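Local coordinates for protein dihydropyrimidinase (PDB 3SFW) that hydrolyses the ring amide of dihydropyrimidines, probably by means of the two zinc ions bound in its amidohydrolase barrel, at residues K168-A173 with A233-V238. Sequence-based numbering, arbitrary orientation.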
loop_
_atom_site.group_PDB
_atom_site.type_symbol
_atom_site.label_atom_id
_atom_site.label_comp_id
_atom_site.label_asym_id
_atom_site.label_seq_id
_atom_site.Cartn_x
_atom_site.Cartn_y
_atom_site.Cartn_z
ATOM N N LYS A 168 0.877 -5.760 -27.385
ATOM C CA LYS A 168 1.728 -5.936 -28.567
ATOM C C LYS A 168 2.623 -4.724 -28.829
ATOM O O LYS A 168 3.810 -4.887 -29.158
ATOM C CB LYS A 168 0.851 -6.236 -29.782
ATOM C CG LYS A 168 0.283 -7.644 -29.729
ATOM C CD LYS A 168 -0.559 -7.887 -30.991
ATOM C CE LYS A 168 -0.907 -9.356 -31.134
ATOM N NZ LYS A 168 -1.598 -9.569 -32.462
ATOM N N THR A 169 2.080 -3.518 -28.617
ATOM C CA THR A 169 2.836 -2.307 -28.896
ATOM C C THR A 169 3.963 -2.186 -27.871
ATOM O O THR A 169 5.117 -1.854 -28.218
ATOM C CB THR A 169 1.947 -1.077 -28.873
ATOM O OG1 THR A 169 0.958 -1.203 -29.888
ATOM C CG2 THR A 169 2.762 0.216 -29.104
ATOM N N LEU A 170 3.666 -2.555 -26.632
ATOM C CA LEU A 170 4.711 -2.506 -25.559
ATOM C C LEU A 170 5.841 -3.509 -25.818
ATOM O O LEU A 170 7.029 -3.171 -25.672
ATOM C CB LEU A 170 4.097 -2.781 -24.177
ATOM C CG LEU A 170 3.282 -1.603 -23.593
ATOM C CD1 LEU A 170 2.254 -2.177 -22.548
ATOM C CD2 LEU A 170 4.245 -0.558 -22.945
ATOM N N ILE A 171 5.468 -4.695 -26.295
ATOM C CA ILE A 171 6.468 -5.725 -26.615
ATOM C C ILE A 171 7.353 -5.265 -27.749
ATOM O O ILE A 171 8.579 -5.364 -27.689
ATOM C CB ILE A 171 5.806 -7.064 -26.953
ATOM C CG1 ILE A 171 5.207 -7.639 -25.654
ATOM C CG2 ILE A 171 6.832 -8.068 -27.487
ATOM C CD1 ILE A 171 4.390 -8.792 -25.850
ATOM N N ARG A 172 6.725 -4.760 -28.787
ATOM C CA ARG A 172 7.470 -4.276 -29.953
ATOM C C ARG A 172 8.319 -3.069 -29.584
ATOM O O ARG A 172 9.435 -2.912 -30.076
ATOM C CB ARG A 172 6.486 -3.937 -31.063
ATOM C CG ARG A 172 7.194 -3.469 -32.365
ATOM C CD ARG A 172 8.169 -4.561 -32.896
ATOM N NE ARG A 172 8.457 -4.360 -34.331
ATOM C CZ ARG A 172 9.588 -4.729 -34.957
ATOM N NH1 ARG A 172 9.741 -4.433 -36.251
ATOM N NH2 ARG A 172 10.567 -5.364 -34.313
ATOM N N ALA A 173 7.752 -2.145 -28.810
ATOM C CA ALA A 173 8.510 -0.984 -28.341
ATOM C C ALA A 173 9.753 -1.376 -27.539
ATOM O O ALA A 173 10.795 -0.726 -27.665
ATOM C CB ALA A 173 7.589 -0.024 -27.494
ATOM N N ALA A 233 8.690 -3.471 -20.408
ATOM C CA ALA A 233 8.843 -2.359 -21.363
ATOM C C ALA A 233 8.961 -1.034 -20.599
ATOM O O ALA A 233 9.309 -1.019 -19.405
ATOM C CB ALA A 233 7.645 -2.346 -22.317
ATOM N N GLN A 234 8.762 0.090 -21.291
ATOM C CA GLN A 234 8.821 1.386 -20.583
ATOM C C GLN A 234 7.589 2.212 -20.949
ATOM O O GLN A 234 7.171 2.219 -22.104
ATOM C CB GLN A 234 10.104 2.161 -20.918
ATOM C CG GLN A 234 10.469 2.184 -22.451
ATOM C CD GLN A 234 11.468 1.053 -22.819
ATOM O OE1 GLN A 234 12.113 0.459 -21.952
ATOM N NE2 GLN A 234 11.550 0.725 -24.108
ATOM N N LEU A 235 6.975 2.858 -19.944
ATOM C CA LEU A 235 5.645 3.440 -20.096
ATOM C C LEU A 235 5.710 4.881 -19.660
ATOM O O LEU A 235 6.374 5.200 -18.667
ATOM C CB LEU A 235 4.633 2.710 -19.170
ATOM C CG LEU A 235 3.184 3.266 -19.233
ATOM C CD1 LEU A 235 2.533 2.801 -20.596
ATOM C CD2 LEU A 235 2.377 2.658 -18.080
ATOM N N TYR A 236 5.015 5.747 -20.390
ATOM C CA TYR A 236 4.878 7.150 -20.011
ATOM C C TYR A 236 3.390 7.497 -19.981
ATOM O O TYR A 236 2.715 7.411 -20.962
ATOM C CB TYR A 236 5.636 8.007 -21.023
ATOM C CG TYR A 236 5.577 9.505 -20.798
ATOM C CD1 TYR A 236 4.460 10.249 -21.212
ATOM C CD2 TYR A 236 6.722 10.202 -20.367
ATOM C CE1 TYR A 236 4.458 11.664 -21.140
ATOM C CE2 TYR A 236 6.732 11.593 -20.249
ATOM C CZ TYR A 236 5.603 12.315 -20.623
ATOM O OH TYR A 236 5.668 13.694 -20.673
ATOM N N VAL A 237 2.877 7.773 -18.799
ATOM C CA VAL A 237 1.465 8.057 -18.636
ATOM C C VAL A 237 1.253 9.553 -18.839
ATOM O O VAL A 237 1.733 10.370 -18.033
ATOM C CB VAL A 237 0.960 7.662 -17.218
ATOM C CG1 VAL A 237 -0.604 7.851 -17.151
ATOM C CG2 VAL A 237 1.365 6.195 -16.873
ATOM N N VAL A 238 0.500 9.945 -19.880
ATOM C CA VAL A 238 0.355 11.389 -20.161
ATOM C C VAL A 238 -0.768 11.931 -19.249
ATOM O O VAL A 238 -1.554 11.156 -18.702
ATOM C CB VAL A 238 -0.031 11.708 -21.649
ATOM C CG1 VAL A 238 0.990 11.074 -22.633
ATOM C CG2 VAL A 238 -1.445 11.178 -21.978
#
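L170, on helix 168-173, sits over A233, beside Q234 of strand 234-237, their CA atoms 5.9 Å apart, while the short helix and strand axes run at 124° and come no closer than 9.5 Å. The closest backbone approach thus falls at A233, just ahead of the strand, rather than along it. A233 turns its methyl toward the helix, where CB lies 3.5 Å from the backbone O of L170 and 3.9 Å from CD2 of the same leucine. The leucine's CG stands anti to its carbonyl carbon (chi1 -75°), and branch CD2 reaches past the alanine methyl along the strand. CD2 of L170 ends 4.4 Å from CD1 of L235, a looser apolar touch. Q234 starts out pointing away, but a bend at chi2 (-95°) folds its amide back to the helix, leaving NE2 3.9 Å from O of A173. That is proximity without a bond; NE2 donates instead to the carbonyl of A178, just beyond the helix, and so ties Q234 to the turn that follows helix 163-176. All five touching residues are buried, and the contact is small, 190 Å² in total. It is packing within the TIM-type barrel of the amidohydrolases, with the side chain of L235 about 13 Å from a zinc ion. Strand 180-182, which follows helix 163-176, pairs in parallel with strand 234-237 and puts V180 against L170 and A173. Helix 214-230 closes over the leucines, T228 touching both L170 and L235, and strand 258-263 flanks strand 234-237 on its other edge.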